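Local coordinates for protein inositol 2-dehydrogenase (PDB 4HKT) that catalyses the NAD-dependent oxidation of myo-inositol to 2-keto-myo-inositol (scyllo-inosose), the first step of myo-inositol degradation, at residues F177-A180 / R181-G185; A131-K134 / A135-D138; H76-L79 / I80-F83; V159-I162 / K163-G166. All coordinates share one frame; numbering follows the deposited sequence.

Interaction 1: F177-A180 / R181-G185; sequences FDMA and RFLLG
Phe177 to Leu184 form the last turns of helix 168-184: the amides of Arg181, Phe182, Leu183 and Leu184 each bond the carbonyl four residues back, and Gly185, with positive phi, leaves the helix. Selenomethionine Met179 bridges two side chains of the next turn. Its chain folds back at chi2 and chi3, setting SE at the edge of the Phe182 ring, 3.8 Å from Phe182 CD2 and 76° off the ring normal, a Met-aromatic contact. Its CG meets Leu183 CD1 at 3.8 Å, while Leu183 CG sits 3.9 Å from Met179 SE. Cutting Leu183 back to an alanine would remove CG and CD1 from beside Met179 and would probably open a gap there, leaving SE freer to turn. On the polar flank Asp178 OD1 and Arg181 NH1 stand too far apart for a salt bridge; a water closes the gap, donating to Asp178 OD1 at 2.7 Å and accepting from Arg181 NH1 at 2.8 Å. Each charge also has a direct partner: Arg124 for Asp178, Glu187 and Asp307 for Arg181. Met179, Ala180, Leu183 and Leu184 press on strand 144-152, the helix-on-sheet packing of the Gfo/Idh/MocA C-terminal domain.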
ATOM      1  N   PHE B 177      17.790  -5.358 -20.018  1.00 16.13           N
ATOM      2  CA  PHE B 177      17.943  -6.530 -20.872  1.00 14.72           C
ATOM      3  C   PHE B 177      18.387  -7.769 -20.084  1.00 15.28           C
ATOM      4  O   PHE B 177      17.841  -8.851 -20.272  1.00 13.44           O
ATOM      5  CB  PHE B 177      18.898  -6.288 -22.019  1.00 15.55           C
ATOM      6  CG  PHE B 177      18.482  -5.178 -22.953  1.00 15.42           C
ATOM      7  CD1 PHE B 177      17.222  -5.137 -23.499  1.00 16.54           C
ATOM      8  CD2 PHE B 177      19.377  -4.206 -23.319  1.00 14.84           C
ATOM      9  CE1 PHE B 177      16.842  -4.108 -24.380  1.00 16.60           C
ATOM     10  CE2 PHE B 177      19.031  -3.197 -24.187  1.00 15.57           C
ATOM     11  CZ  PHE B 177      17.763  -3.140 -24.740  1.00 16.16           C
ATOM     12  N   ASP B 178      19.415  -7.620 -19.251  1.00 15.39           N
ATOM     13  CA  ASP B 178      19.789  -8.705 -18.347  1.00 16.31           C
ATOM     14  C   ASP B 178      18.639  -9.175 -17.428  1.00 15.62           C
ATOM     15  O   ASP B 178      18.392 -10.378 -17.307  1.00 18.07           O
ATOM     16  CB  ASP B 178      21.006  -8.365 -17.504  1.00 15.71           C
ATOM     17  CG  ASP B 178      21.402  -9.524 -16.642  1.00 16.76           C
ATOM     18  OD1 ASP B 178      21.867 -10.531 -17.193  1.00 17.13           O
ATOM     19  OD2 ASP B 178      21.196  -9.469 -15.408  1.00 20.44           O
HETATM   20  N   MSE B 179      17.957  -8.243 -16.796  1.00 15.04           N
HETATM   21  CA  MSE B 179      16.781  -8.557 -15.969  1.00 15.87           C
HETATM   22  C   MSE B 179      15.722  -9.313 -16.743  1.00 15.58           C
HETATM   23  O   MSE B 179      15.164 -10.297 -16.266  1.00 16.38           O
HETATM   24  CB  MSE B 179      16.262  -7.266 -15.354  1.00 17.45           C
HETATM   25  CG  MSE B 179      15.057  -7.420 -14.428  1.00 20.36           C
HETATM   26 SE   MSE B 179      15.452  -8.593 -12.888  1.00 24.37          SE
HETATM   27  CE  MSE B 179      16.809  -7.445 -12.063  1.00 26.14           C
ATOM     28  N   ALA B 180      15.457  -8.906 -17.977  1.00 14.67           N
ATOM     29  CA  ALA B 180      14.516  -9.618 -18.801  1.00 13.97           C
ATOM     30  C   ALA B 180      14.909 -11.047 -19.044  1.00 15.01           C
ATOM     31  O   ALA B 180      14.081 -11.955 -18.912  1.00 16.00           O
ATOM     32  CB  ALA B 180      14.278  -8.872 -20.130  1.00 13.86           C
ATOM     33  N   ARG B 181      16.182 -11.290 -19.345  1.00 16.14           N
ATOM     34  CA  ARG B 181      16.657 -12.664 -19.514  1.00 16.55           C
ATOM     35  C   ARG B 181      16.538 -13.462 -18.195  1.00 17.60           C
ATOM     36  O   ARG B 181      16.155 -14.652 -18.202  1.00 19.00           O
ATOM     37  CB  ARG B 181      18.119 -12.676 -20.009  1.00 16.98           C
ATOM     38  CG  ARG B 181      18.278 -12.258 -21.473  1.00 16.86           C
ATOM     39  CD  ARG B 181      19.733 -12.279 -21.915  1.00 16.82           C
ATOM     40  NE  ARG B 181      20.217 -13.628 -21.963  1.00 18.02           N
ATOM     41  CZ  ARG B 181      21.031 -14.219 -21.086  1.00 18.17           C
ATOM     42  NH1 ARG B 181      21.561 -13.597 -20.034  1.00 17.57           N
ATOM     43  NH2 ARG B 181      21.319 -15.488 -21.283  1.00 19.84           N
ATOM     44  N   PHE B 182      16.849 -12.805 -17.088  1.00 17.25           N
ATOM     45  CA  PHE B 182      16.750 -13.401 -15.743  1.00 18.78           C
ATOM     46  C   PHE B 182      15.299 -13.831 -15.398  1.00 19.69           C
ATOM     47  O   PHE B 182      15.097 -14.866 -14.751  1.00 20.69           O
ATOM     48  CB  PHE B 182      17.260 -12.380 -14.751  1.00 19.09           C
ATOM     49  CG  PHE B 182      17.376 -12.846 -13.322  1.00 22.39           C
ATOM     50  CD1 PHE B 182      18.218 -13.874 -12.972  1.00 24.76           C
ATOM     51  CD2 PHE B 182      16.708 -12.156 -12.307  1.00 23.58           C
ATOM     52  CE1 PHE B 182      18.338 -14.279 -11.643  1.00 26.03           C
ATOM     53  CE2 PHE B 182      16.840 -12.542 -10.969  1.00 25.98           C
ATOM     54  CZ  PHE B 182      17.663 -13.596 -10.650  1.00 26.94           C
ATOM     55  N   LEU B 183      14.325 -13.025 -15.793  1.00 19.28           N
ATOM     56  CA  LEU B 183      12.925 -13.229 -15.433  1.00 19.67           C
ATOM     57  C   LEU B 183      12.181 -14.107 -16.409  1.00 21.45           C
ATOM     58  O   LEU B 183      11.293 -14.892 -15.992  1.00 21.63           O
ATOM     59  CB  LEU B 183      12.187 -11.898 -15.332  1.00 19.62           C
ATOM     60  CG  LEU B 183      12.689 -10.899 -14.318  1.00 19.00           C
ATOM     61  CD1 LEU B 183      11.932  -9.594 -14.397  1.00 18.88           C
ATOM     62  CD2 LEU B 183      12.584 -11.477 -12.930  1.00 20.57           C
ATOM     63  N   LEU B 184      12.528 -13.996 -17.696  1.00 20.13           N
ATOM     64  CA  LEU B 184      11.818 -14.748 -18.713  1.00 20.70           C
ATOM     65  C   LEU B 184      12.095 -16.211 -18.634  1.00 23.69           C
ATOM     66  O   LEU B 184      11.231 -17.006 -19.017  1.00 22.50           O
ATOM     67  CB  LEU B 184      12.168 -14.327 -20.127  1.00 18.54           C
ATOM     68  CG  LEU B 184      11.544 -13.032 -20.610  1.00 18.33           C
ATOM     69  CD1 LEU B 184      12.347 -12.501 -21.776  1.00 17.21           C
ATOM     70  CD2 LEU B 184      10.076 -13.221 -20.963  1.00 18.50           C
ATOM     71  N   GLY B 185      13.324 -16.535 -18.270  1.00 26.25           N
ATOM     72  CA  GLY B 185      13.786 -17.922 -18.266  1.00 33.53           C
ATOM     73  C   GLY B 185      14.172 -18.463 -19.637  1.00 34.81           C
ATOM     74  O   GLY B 185      14.658 -19.582 -19.742  1.00 37.31           O
TER
HETATM   75  O   HOH W   1      22.173 -10.866 -19.808  1.00 15.03           O

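Interaction 2: A131-K134 / A135-D138; sequences AVRK and AIDD
Two successive i to i+4 salt bridges, Arg133 with Asp137 and Lys134 with Asp138, mark the closing turn of helix 127-137. Arg133 grips its partner side-on, with two of its nitrogens directed at one oxygen: NH2 reaches Asp137 OD1 at 2.7 Å and NE reaches Asp137 OD1 at 2.9 Å. The oxygen lies in the guanidinium plane, but the two flat groups are turned 56° apart, and NE comes to OD1 from above the carboxylate plane. With CG anti to the backbone N (chi1 173°), the arginine chain bends at chi2 and chi3 and brings a guanidinium face over Ile136, whose CG2 is 3.8 Å from Arg133 NH2. NH1 makes a weak hydrogen bond to the carbonyl of Phe182. Lys134 curls its end round so that NZ meets the syn lone pair of Asp138 OD2 at 3.0 Å, at an exposed edge of the helix. On the apolar side Val132 and Ile136 lie alongside each other, with CG1 of Val132 4.2 Å from CD1 of Ile136. Ion pairs on one side, Val132 and Ile136 on strand 248-251, and Ala131, Val132 and Ala135 against a second subunit give an amphipathic helix at a subunit interface.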
ATOM      1  N   ALA B 131      13.786 -12.720  -4.838  1.00 19.94           N
ATOM      2  CA  ALA B 131      12.558 -13.338  -4.349  1.00 19.51           C
ATOM      3  C   ALA B 131      11.475 -13.402  -5.446  1.00 19.81           C
ATOM      4  O   ALA B 131      10.660 -14.329  -5.479  1.00 19.41           O
ATOM      5  CB  ALA B 131      12.045 -12.601  -3.113  1.00 20.96           C
ATOM      6  N   VAL B 132      11.485 -12.447  -6.381  1.00 19.06           N
ATOM      7  CA  VAL B 132      10.586 -12.548  -7.532  1.00 17.75           C
ATOM      8  C   VAL B 132      10.967 -13.779  -8.323  1.00 18.76           C
ATOM      9  O   VAL B 132      10.127 -14.625  -8.622  1.00 20.79           O
ATOM     10  CB  VAL B 132      10.618 -11.278  -8.398  1.00 16.56           C
ATOM     11  CG1 VAL B 132       9.878 -11.525  -9.711  1.00 17.18           C
ATOM     12  CG2 VAL B 132      10.046 -10.077  -7.674  1.00 15.47           C
ATOM     13  N   ARG B 133      12.253 -13.905  -8.644  1.00 19.92           N
ATOM     14  CA  ARG B 133      12.720 -15.038  -9.409  1.00 22.21           C
ATOM     15  C   ARG B 133      12.452 -16.414  -8.700  1.00 20.79           C
ATOM     16  O   ARG B 133      12.028 -17.390  -9.342  1.00 19.52           O
ATOM     17  CB  ARG B 133      14.198 -14.854  -9.701  1.00 25.78           C
ATOM     18  CG  ARG B 133      14.851 -16.040 -10.356  1.00 30.62           C
ATOM     19  CD  ARG B 133      14.439 -16.125 -11.807  1.00 32.89           C
ATOM     20  NE  ARG B 133      13.955 -17.439 -12.166  1.00 37.19           N
ATOM     21  CZ  ARG B 133      13.194 -17.712 -13.237  1.00 40.07           C
ATOM     22  NH1 ARG B 133      12.854 -16.769 -14.119  1.00 39.35           N
ATOM     23  NH2 ARG B 133      12.786 -18.957 -13.439  1.00 36.89           N
ATOM     24  N   LYS B 134      12.706 -16.459  -7.402  1.00 21.81           N
ATOM     25  CA  LYS B 134      12.431 -17.646  -6.576  1.00 24.09           C
ATOM     26  C   LYS B 134      10.937 -18.037  -6.601  1.00 23.40           C
ATOM     27  O   LYS B 134      10.565 -19.220  -6.686  1.00 23.90           O
ATOM     28  CB  LYS B 134      12.923 -17.397  -5.140  1.00 27.04           C
ATOM     29  CG  LYS B 134      12.574 -18.520  -4.161  1.00 32.76           C
ATOM     30  CD  LYS B 134      13.361 -18.448  -2.842  1.00 37.95           C
ATOM     31  CE  LYS B 134      13.675 -19.859  -2.322  1.00 41.78           C
ATOM     32  NZ  LYS B 134      12.424 -20.653  -2.122  1.00 43.43           N
ATOM     33  N   ALA B 135      10.064 -17.043  -6.541  1.00 24.89           N
ATOM     34  CA  ALA B 135       8.638 -17.300  -6.642  1.00 22.87           C
ATOM     35  C   ALA B 135       8.308 -17.925  -7.977  1.00 24.09           C
ATOM     36  O   ALA B 135       7.503 -18.870  -8.034  1.00 23.52           O
ATOM     37  CB  ALA B 135       7.835 -16.031  -6.409  1.00 24.32           C
ATOM     38  N   ILE B 136       8.946 -17.438  -9.053  1.00 22.77           N
ATOM     39  CA  ILE B 136       8.751 -18.013 -10.368  1.00 23.71           C
ATOM     40  C   ILE B 136       9.309 -19.447 -10.446  1.00 22.83           C
ATOM     41  O   ILE B 136       8.656 -20.355 -10.953  1.00 22.84           O
ATOM     42  CB  ILE B 136       9.417 -17.154 -11.494  1.00 23.18           C
ATOM     43  CG1 ILE B 136       8.801 -15.744 -11.554  1.00 25.01           C
ATOM     44  CG2 ILE B 136       9.229 -17.878 -12.805  1.00 24.57           C
ATOM     45  CD1 ILE B 136       9.579 -14.731 -12.389  1.00 23.19           C
ATOM     46  N   ASP B 137      10.514 -19.629  -9.938  1.00 25.62           N
ATOM     47  CA  ASP B 137      11.137 -20.961  -9.783  1.00 26.51           C
ATOM     48  C   ASP B 137      10.280 -21.940  -8.977  1.00 27.52           C
ATOM     49  O   ASP B 137      10.179 -23.111  -9.319  1.00 26.08           O
ATOM     50  CB  ASP B 137      12.468 -20.825  -9.038  1.00 28.20           C
ATOM     51  CG  ASP B 137      13.569 -20.230  -9.887  1.00 30.15           C
ATOM     52  OD1 ASP B 137      13.402 -20.089 -11.117  1.00 26.31           O
ATOM     53  OD2 ASP B 137      14.612 -19.917  -9.300  1.00 31.68           O
ATOM     54  N   ASP B 138       9.687 -21.455  -7.895  1.00 27.23           N
ATOM     55  CA  ASP B 138       8.779 -22.257  -7.099  1.00 27.41           C
ATOM     56  C   ASP B 138       7.410 -22.541  -7.731  1.00 29.82           C
ATOM     57  O   ASP B 138       6.607 -23.251  -7.141  1.00 28.35           O
ATOM     58  CB  ASP B 138       8.624 -21.659  -5.709  1.00 28.84           C
ATOM     59  CG  ASP B 138       9.893 -21.755  -4.911  1.00 30.01           C
ATOM     60  OD1 ASP B 138      10.742 -22.585  -5.261  1.00 35.14           O
ATOM     61  OD2 ASP B 138      10.076 -20.993  -3.966  1.00 34.39           O
TER

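Interaction 3: H76-L79 / I80-F83; sequences HADL and IERF. With EDO (1,2-ethanediol), chain U.
Leu79 and Phe83, a turn apart on helix 76-85, lie side by side on its buried face, with Leu79 CD2 4.0 Å from Phe83 CE2. The ring's CD2 edge also comes in plane to the Leu79 carbonyl, Phe83 CD2 to Leu79 O being 3.2 Å, while that oxygen accepts the Phe83 amide. Leu79 CD2 reaches Arg82 NH1 as well, at 3.9 Å, the two side chains running in the same direction. The outer side is looser: at exposed Asp78 and partly exposed Glu81 two carboxylates approach, Asp78 OD1 to Glu81 OE1 at 4.1 Å; Arg102 bridges both oxygens and probably offsets their repulsion. A 1,2-ethanediol, probably from the crystallisation liquor, donates from O2 to Glu81 OE1 at 2.8 Å, and its O1 lies 3.3 Å from Arg82 CG. A leucine in place of Glu81 would probably leave Arg102 with one carboxylate fewer and the diol without its acceptor. Arg82 turns its own charge to Glu59 and Asp56. Helix 76-85 is the crossover between strands 66-69 and 89-93 of the Rossmann fold; it rests Leu79, Ile80 and Phe83 on strand 66-69, flanked by helix 55-60 beside Leu79 and Phe83 and helix 100-112 beside Ile80.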
ATOM      1  N   HIS B  76      38.014  -2.106 -19.629  1.00 20.13           N
ATOM      2  CA  HIS B  76      37.484  -3.388 -19.160  1.00 20.24           C
ATOM      3  C   HIS B  76      38.017  -4.611 -19.860  1.00 18.60           C
ATOM      4  O   HIS B  76      38.520  -5.520 -19.192  1.00 15.23           O
ATOM      5  CB  HIS B  76      35.951  -3.356 -19.139  1.00 20.15           C
ATOM      6  CG  HIS B  76      35.424  -2.432 -18.087  1.00 21.66           C
ATOM      7  ND1 HIS B  76      34.084  -2.330 -17.763  1.00 23.72           N
ATOM      8  CD2 HIS B  76      36.078  -1.568 -17.270  1.00 21.74           C
ATOM      9  CE1 HIS B  76      33.936  -1.437 -16.801  1.00 23.64           C
ATOM     10  NE2 HIS B  76      35.134  -0.965 -16.483  1.00 25.04           N
ATOM     11  N   ALA B  77      37.909  -4.674 -21.183  1.00 16.28           N
ATOM     12  CA  ALA B  77      38.207  -5.948 -21.835  1.00 17.39           C
ATOM     13  C   ALA B  77      39.697  -6.324 -21.691  1.00 19.23           C
ATOM     14  O   ALA B  77      40.059  -7.497 -21.465  1.00 17.39           O
ATOM     15  CB  ALA B  77      37.771  -5.948 -23.284  1.00 18.02           C
ATOM     16  N   ASP B  78      40.543  -5.315 -21.806  1.00 20.24           N
ATOM     17  CA  ASP B  78      41.983  -5.517 -21.702  1.00 21.27           C
ATOM     18  C   ASP B  78      42.342  -5.946 -20.278  1.00 19.87           C
ATOM     19  O   ASP B  78      43.163  -6.822 -20.075  1.00 19.63           O
ATOM     20  CB  ASP B  78      42.713  -4.210 -22.044  1.00 24.22           C
ATOM     21  CG  ASP B  78      42.751  -3.923 -23.530  1.00 25.94           C
ATOM     22  OD1 ASP B  78      42.407  -4.804 -24.333  1.00 29.12           O
ATOM     23  OD2 ASP B  78      43.125  -2.792 -23.911  1.00 32.73           O
ATOM     24  N   LEU B  79      41.722  -5.322 -19.300  1.00 19.38           N
ATOM     25  CA  LEU B  79      42.008  -5.665 -17.915  1.00 19.35           C
ATOM     26  C   LEU B  79      41.532  -7.065 -17.570  1.00 19.66           C
ATOM     27  O   LEU B  79      42.251  -7.815 -16.886  1.00 20.43           O
ATOM     28  CB  LEU B  79      41.434  -4.637 -16.967  1.00 19.94           C
ATOM     29  CG  LEU B  79      42.242  -3.352 -16.900  1.00 20.43           C
ATOM     30  CD1 LEU B  79      41.471  -2.331 -16.098  1.00 21.65           C
ATOM     31  CD2 LEU B  79      43.637  -3.570 -16.298  1.00 22.28           C
ATOM     32  N   ILE B  80      40.367  -7.464 -18.090  1.00 19.36           N
ATOM     33  CA  ILE B  80      39.892  -8.836 -17.910  1.00 19.10           C
ATOM     34  C   ILE B  80      40.911  -9.812 -18.503  1.00 19.72           C
ATOM     35  O   ILE B  80      41.302 -10.781 -17.854  1.00 19.90           O
ATOM     36  CB  ILE B  80      38.493  -9.077 -18.546  1.00 18.82           C
ATOM     37  CG1 ILE B  80      37.428  -8.263 -17.823  1.00 18.59           C
ATOM     38  CG2 ILE B  80      38.158 -10.553 -18.505  1.00 19.81           C
ATOM     39  CD1 ILE B  80      36.137  -8.073 -18.622  1.00 17.89           C
ATOM     40  N   GLU B  81      41.360  -9.578 -19.727  1.00 19.59           N
ATOM     41  CA  GLU B  81      42.327 -10.497 -20.350  1.00 20.41           C
ATOM     42  C   GLU B  81      43.650 -10.589 -19.553  1.00 20.93           C
ATOM     43  O   GLU B  81      44.193 -11.684 -19.355  1.00 21.12           O
ATOM     44  CB  GLU B  81      42.618 -10.074 -21.797  1.00 23.20           C
ATOM     45  CG  GLU B  81      41.463 -10.304 -22.737  1.00 25.16           C
ATOM     46  CD  GLU B  81      41.689  -9.769 -24.144  1.00 30.54           C
ATOM     47  OE1 GLU B  81      42.547  -8.871 -24.320  1.00 35.19           O
ATOM     48  OE2 GLU B  81      40.961 -10.212 -25.067  1.00 28.52           O
ATOM     49  N   ARG B  82      44.151  -9.452 -19.096  1.00 21.01           N
ATOM     50  CA  ARG B  82      45.381  -9.407 -18.316  1.00 21.55           C
ATOM     51  C   ARG B  82      45.243 -10.184 -16.978  1.00 24.06           C
ATOM     52  O   ARG B  82      46.123 -10.985 -16.601  1.00 20.89           O
ATOM     53  CB  ARG B  82      45.759  -7.972 -18.009  1.00 22.05           C
ATOM     54  CG  ARG B  82      46.405  -7.188 -19.142  1.00 24.64           C
ATOM     55  CD  ARG B  82      46.469  -5.712 -18.788  1.00 24.67           C
ATOM     56  NE  ARG B  82      47.465  -5.492 -17.762  1.00 26.58           N
ATOM     57  CZ  ARG B  82      47.814  -4.318 -17.247  1.00 26.07           C
ATOM     58  NH1 ARG B  82      47.239  -3.195 -17.634  1.00 24.21           N
ATOM     59  NH2 ARG B  82      48.762  -4.284 -16.308  1.00 28.12           N
ATOM     60  N   PHE B  83      44.139  -9.974 -16.271  1.00 21.25           N
ATOM     61  CA  PHE B  83      44.015 -10.619 -14.975  1.00 21.94           C
ATOM     62  C   PHE B  83      43.677 -12.091 -15.116  1.00 22.82           C
ATOM     63  O   PHE B  83      44.091 -12.914 -14.264  1.00 24.82           O
ATOM     64  CB  PHE B  83      43.109  -9.813 -14.031  1.00 21.68           C
ATOM     65  CG  PHE B  83      43.792  -8.621 -13.455  1.00 23.55           C
ATOM     66  CD1 PHE B  83      44.460  -8.718 -12.241  1.00 26.12           C
ATOM     67  CD2 PHE B  83      43.853  -7.427 -14.139  1.00 24.01           C
ATOM     68  CE1 PHE B  83      45.137  -7.627 -11.714  1.00 26.60           C
ATOM     69  CE2 PHE B  83      44.499  -6.330 -13.606  1.00 25.36           C
ATOM     70  CZ  PHE B  83      45.153  -6.435 -12.388  1.00 27.95           C
TER
HETATM   71  C1  EDO U 404      46.065  -6.499 -22.669  1.00 34.81           C
HETATM   72  O1  EDO U 404      47.349  -7.012 -22.281  1.00 36.30           O
HETATM   73  C2  EDO U 404      45.053  -7.619 -22.837  1.00 34.90           C
HETATM   74  O2  EDO U 404      45.321  -8.487 -23.952  1.00 37.28           O

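Interaction 4: V159-I162 / K163-G166; sequences VDYI and KRSG
Tyr161 brings its ring over to two residues of the following turn, its CE2 lying 3.6 Å from Ser165 CB and its CD1 3.7 Å from Arg164 NH1. A chi1 of -180° carries the ring past the helix end, and its OH continues to Asp171. The guanidinium of Arg164 crosses the tyrosine side chain at about a right angle, the ring and guanidinium planes 71° apart, and one guanidinium face lies over Tyr161 CA rather than flat on the ring. Arg164 is modelled in two conformers, so its contact with the ring is less certain than that of Ser165. The backbone here is the end of the short helix 159-163 in the C-terminal domain, from which the chain turns toward helix 168-184. The Lys163 amide still makes an i to i+4 bond to the Val159 carbonyl, whereas the next two amides reach back three residues: Arg164 N to Tyr161 O and Ser165 N to Ile162 O, each at 3.0 Å and each well above the plane of its carbonyl. Ser165 adds a second grip on Ile162, OG donating to Ile162 O at 2.6 Å, in the carbonyl plane and on a lone pair; a chi1 of 70° swings the hydroxyl back over its own backbone to get there. Ser165 OG also bonds the amide of Gly167. The extended Lys163 chain passes obliquely across Val159, its NZ 3.9 Å from Val159 CG1. On the buried side Ile162 packs on Ile203 of helix 201-205 and on Pro157 and Ala206, while Val159 touches Ala202 of the same helix.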
ATOM      1  N   VAL B 159      27.102  15.257 -20.581  1.00 21.46           N
ATOM      2  CA  VAL B 159      27.440  14.977 -21.974  1.00 19.99           C
ATOM      3  C   VAL B 159      28.766  14.245 -22.197  1.00 20.85           C
ATOM      4  O   VAL B 159      28.846  13.357 -23.059  1.00 18.14           O
ATOM      5  CB  VAL B 159      27.342  16.279 -22.812  1.00 21.99           C
ATOM      6  CG1 VAL B 159      28.035  16.117 -24.157  1.00 22.65           C
ATOM      7  CG2 VAL B 159      25.866  16.659 -22.977  1.00 23.21           C
ATOM      8  N   ASP B 160      29.828  14.606 -21.455  1.00 22.66           N
ATOM      9  CA  ASP B 160      31.138  13.945 -21.654  1.00 24.72           C
ATOM     10  C   ASP B 160      31.024  12.415 -21.358  1.00 23.39           C
ATOM     11  O   ASP B 160      31.585  11.570 -22.074  1.00 23.87           O
ATOM     12  CB  ASP B 160      32.251  14.604 -20.809  1.00 29.69           C
ATOM     13  CG  ASP B 160      31.926  14.650 -19.313  1.00 34.93           C
ATOM     14  OD1 ASP B 160      30.832  14.204 -18.917  1.00 36.90           O
ATOM     15  OD2 ASP B 160      32.744  15.172 -18.521  1.00 41.55           O
ATOM     16  N   TYR B 161      30.244  12.071 -20.347  1.00 21.62           N
ATOM     17  CA  TYR B 161      29.968  10.670 -20.046  1.00 20.89           C
ATOM     18  C   TYR B 161      29.117  10.037 -21.168  1.00 20.82           C
ATOM     19  O   TYR B 161      29.418   8.957 -21.658  1.00 21.20           O
ATOM     20  CB  TYR B 161      29.237  10.540 -18.706  1.00 22.73           C
ATOM     21  CG  TYR B 161      28.963   9.095 -18.402  1.00 26.19           C
ATOM     22  CD1 TYR B 161      29.852   8.337 -17.615  1.00 27.84           C
ATOM     23  CD2 TYR B 161      27.856   8.449 -18.963  1.00 25.31           C
ATOM     24  CE1 TYR B 161      29.628   6.975 -17.387  1.00 28.72           C
ATOM     25  CE2 TYR B 161      27.605   7.114 -18.717  1.00 26.66           C
ATOM     26  CZ  TYR B 161      28.489   6.372 -17.942  1.00 29.18           C
ATOM     27  OH  TYR B 161      28.233   5.046 -17.735  1.00 27.86           O
ATOM     28  N   ILE B 162      28.041  10.715 -21.553  1.00 20.95           N
ATOM     29  CA  ILE B 162      27.198  10.220 -22.667  1.00 22.01           C
ATOM     30  C   ILE B 162      28.001   9.816 -23.891  1.00 23.32           C
ATOM     31  O   ILE B 162      27.846   8.695 -24.401  1.00 22.35           O
ATOM     32  CB  ILE B 162      26.112  11.221 -22.998  1.00 20.18           C
ATOM     33  CG1 ILE B 162      25.081  11.163 -21.854  1.00 20.12           C
ATOM     34  CG2 ILE B 162      25.476  10.896 -24.357  1.00 20.76           C
ATOM     35  CD1 ILE B 162      24.144  12.316 -21.813  1.00 21.03           C
ATOM     36  N   LYS B 163      28.877  10.708 -24.354  1.00 24.72           N
ATOM     37  CA  LYS B 163      29.699  10.447 -25.543  1.00 24.36           C
ATOM     38  C   LYS B 163      30.565   9.219 -25.461  1.00 23.52           C
ATOM     39  O   LYS B 163      30.886   8.662 -26.474  1.00 21.48           O
ATOM     40  CB  LYS B 163      30.564  11.663 -25.907  1.00 27.75           C
ATOM     41  CG  LYS B 163      29.739  12.735 -26.593  1.00 32.75           C
ATOM     42  CD  LYS B 163      30.483  14.042 -26.766  1.00 41.12           C
ATOM     43  CE  LYS B 163      29.635  14.988 -27.612  1.00 48.72           C
ATOM     44  NZ  LYS B 163      30.053  16.413 -27.484  1.00 54.44           N
ATOM     45  N   ARG B 164      30.944   8.772 -24.276  1.00 24.00           N
ATOM     46  CA  ARG B 164      31.768   7.557 -24.205  0.50 26.01           C
ATOM     47  C   ARG B 164      30.989   6.333 -23.681  1.00 25.87           C
ATOM     48  O   ARG B 164      31.579   5.299 -23.367  1.00 25.92           O
ATOM     49  CB  ARG B 164      33.029   7.802 -23.360  0.50 27.08           C
ATOM     50  CG  ARG B 164      32.786   8.154 -21.910  0.50 27.66           C
ATOM     51  CD  ARG B 164      34.118   8.418 -21.208  0.50 29.38           C
ATOM     52  NE  ARG B 164      33.973   9.484 -20.249  0.50 28.85           N
ATOM     53  CZ  ARG B 164      33.660   9.307 -18.978  0.50 30.14           C
ATOM     54  NH1 ARG B 164      33.482   8.086 -18.501  0.50 32.13           N
ATOM     55  NH2 ARG B 164      33.520  10.360 -18.194  0.50 31.08           N
ATOM     56  N   SER B 165      29.662   6.452 -23.613  1.00 22.78           N
ATOM     57  CA  SER B 165      28.826   5.474 -22.899  1.00 20.82           C
ATOM     58  C   SER B 165      28.253   4.380 -23.790  1.00 20.47           C
ATOM     59  O   SER B 165      27.708   3.395 -23.277  1.00 18.66           O
ATOM     60  CB  SER B 165      27.671   6.181 -22.186  1.00 19.74           C
ATOM     61  OG  SER B 165      26.699   6.694 -23.113  1.00 21.41           O
ATOM     62  N   GLY B 166      28.316   4.594 -25.101  1.00 17.36           N
ATOM     63  CA  GLY B 166      27.652   3.762 -26.065  1.00 18.56           C
ATOM     64  C   GLY B 166      26.145   3.985 -26.250  1.00 17.71           C
ATOM     65  O   GLY B 166      25.493   3.232 -27.001  1.00 16.82           O
TER

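Overall arrangement
From the N terminus, interaction 3 comes first, on the crossover helix 76-85 of the Rossmann domain. Interactions 2, 4 and 1 follow in that order, all in the Gfo/Idh/MocA C-terminal domain. Each is local, spanning a helical turn or helix end, so none encloses another and none cross. Interactions 1 and 2 touch where Arg133 meets the end of helix 168-184, joining the ends of helices 127-137 and 168-184. Interaction 4 precedes interaction 1 along the chain, their centres about 26 Å apart. It lies closer to interaction 3, nearest atoms about 9 Å apart, but without contact. Interactions 2 and 3 lie on opposite sides of the chain's centre.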